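Local coordinates for protein SSD1 (Saccharomyces cerevisiae S288C, PDB 7AM1) that binds mRNA untranslated regions and represses translation as a pseudonuclease of the RNase II family, having no catalytic activity of its own, at residues A[800-803]-A[804-808]. Numbering follows the deposited sequence.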
loop_
_atom_site.group_PDB
_atom_site.type_symbol
_atom_site.label_atom_id
_atom_site.label_comp_id
_atom_site.label_asym_id
_atom_site.label_seq_id
_atom_site.Cartn_x
_atom_site.Cartn_y
_atom_site.Cartn_z
ATOM N N LYS A 800 -17.244 -28.361 -2.317
ATOM C CA LYS A 800 -17.303 -27.100 -1.589
ATOM C C LYS A 800 -15.941 -26.432 -1.461
ATOM O O LYS A 800 -15.870 -25.281 -1.015
ATOM C CB LYS A 800 -17.881 -27.327 -0.191
ATOM N N SER A 801 -14.866 -27.127 -1.815
ATOM C CA SER A 801 -13.534 -26.550 -1.728
ATOM C C SER A 801 -13.303 -25.539 -2.845
ATOM O O SER A 801 -13.801 -25.688 -3.966
ATOM C CB SER A 801 -12.474 -27.648 -1.802
ATOM O OG SER A 801 -11.168 -27.101 -1.739
ATOM N N TYR A 802 -12.524 -24.499 -2.523
ATOM C CA TYR A 802 -12.077 -23.543 -3.530
ATOM C C TYR A 802 -11.382 -24.234 -4.695
ATOM O O TYR A 802 -11.403 -23.727 -5.823
ATOM C CB TYR A 802 -11.106 -22.541 -2.896
ATOM C CG TYR A 802 -9.749 -23.164 -2.690
ATOM C CD1 TYR A 802 -9.512 -23.998 -1.607
ATOM C CD2 TYR A 802 -8.715 -22.956 -3.596
ATOM C CE1 TYR A 802 -8.283 -24.604 -1.423
ATOM C CE2 TYR A 802 -7.477 -23.552 -3.416
ATOM C CZ TYR A 802 -7.269 -24.374 -2.328
ATOM O OH TYR A 802 -6.046 -24.973 -2.142
ATOM N N ARG A 803 -10.741 -25.379 -4.440
ATOM C CA ARG A 803 -10.014 -26.074 -5.496
ATOM C C ARG A 803 -10.905 -26.401 -6.682
ATOM O O ARG A 803 -10.437 -26.409 -7.827
ATOM C CB ARG A 803 -9.402 -27.365 -4.953
ATOM C CG ARG A 803 -8.309 -27.940 -5.837
ATOM C CD ARG A 803 -7.683 -29.174 -5.222
ATOM N NE ARG A 803 -6.554 -28.797 -4.384
ATOM C CZ ARG A 803 -5.336 -28.541 -4.852
ATOM N NH1 ARG A 803 -5.090 -28.626 -6.153
ATOM N NH2 ARG A 803 -4.367 -28.195 -4.018
ATOM N N ASN A 804 -12.186 -26.676 -6.430
ATOM C CA ASN A 804 -13.089 -27.066 -7.505
ATOM C C ASN A 804 -13.250 -25.957 -8.533
ATOM O O ASN A 804 -13.538 -26.230 -9.703
ATOM C CB ASN A 804 -14.450 -27.440 -6.916
ATOM C CG ASN A 804 -15.181 -28.473 -7.742
ATOM O OD1 ASN A 804 -14.607 -29.485 -8.146
ATOM N ND2 ASN A 804 -16.462 -28.225 -7.997
ATOM N N SER A 805 -13.061 -24.708 -8.122
ATOM C CA SER A 805 -13.176 -23.554 -9.004
ATOM C C SER A 805 -11.839 -23.116 -9.589
ATOM O O SER A 805 -11.793 -22.111 -10.308
ATOM C CB SER A 805 -13.822 -22.389 -8.248
ATOM O OG SER A 805 -12.984 -21.944 -7.199
ATOM N N ILE A 806 -10.756 -23.840 -9.311
ATOM C CA ILE A 806 -9.464 -23.490 -9.885
ATOM C C ILE A 806 -9.457 -23.836 -11.363
ATOM O O ILE A 806 -9.752 -24.973 -11.756
ATOM C CB ILE A 806 -8.328 -24.227 -9.153
ATOM C CG1 ILE A 806 -8.190 -23.717 -7.721
ATOM C CG2 ILE A 806 -7.024 -24.108 -9.935
ATOM C CD1 ILE A 806 -7.170 -24.501 -6.914
ATOM N N LYS A 807 -9.144 -22.845 -12.196
ATOM C CA LYS A 807 -9.100 -23.049 -13.638
ATOM C C LYS A 807 -7.755 -23.607 -14.094
ATOM O O LYS A 807 -7.690 -24.291 -15.121
ATOM C CB LYS A 807 -9.430 -21.735 -14.349
ATOM C CG LYS A 807 -10.847 -21.240 -14.059
ATOM C CD LYS A 807 -11.402 -20.414 -15.209
ATOM C CE LYS A 807 -12.840 -19.973 -14.945
ATOM N NZ LYS A 807 -12.935 -18.927 -13.880
ATOM N N ASN A 808 -6.667 -23.266 -13.405
ATOM C CA ASN A 808 -5.327 -23.726 -13.776
ATOM C C ASN A 808 -4.938 -24.877 -12.851
ATOM O O ASN A 808 -4.149 -24.727 -11.919
ATOM C CB ASN A 808 -4.336 -22.566 -13.720
ATOM C CG ASN A 808 -4.258 -21.912 -12.341
ATOM O OD1 ASN A 808 -5.269 -21.741 -11.652
ATOM N ND2 ASN A 808 -3.055 -21.499 -11.959
#
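Ile806 packs its CD1 methyl into the corner formed by the Tyr802 ring and the backbone and CG of Arg803, on the inner side of a short 3-10 turn, 802-805. Ile806 CD1 lies 3.6 Å from Tyr802 CE2, meeting the ring obliquely, and 3.5 Å from Arg803 CA. Ile806 CG1 stands anti to its own carbonyl carbon (chi1 -68°), which runs the branch back beneath the turn, alongside the tyrosine. On this buried side the Arg803 chain bends at chi3, and its NE forms a salt bridge with Glu796 OE1. Three i to i+3 backbone bonds wind the turn: Asn804 N to Ser801 O, Ser805 N to Tyr802 O, and Ile806 N to Arg803 O, the last at 3.0 Å and fairly straight (161°). At its start Ser801 OG accepts from Arg803 N at 3.2 Å, an ST turn. Tyr802 O is gripped twice, by Ser805 N from above the carbonyl plane and by Ser805 OG at 2.8 Å; with OG between its own backbone N and carbonyl carbon (chi1 65°), the hydroxyl reaches back to this carbonyl, helping to hold the serine side chain against the turn.

The outer side is looser: exposed Asn804 brings just its CB to Ser801 O (3.5 Å), and its amide leads away. Within the C-terminal DIS3L2-like region, the turn lies between strand 777-782 and helix 814-827, with Tyr802 against helix 175-186 and Ile806 on strand 888-896.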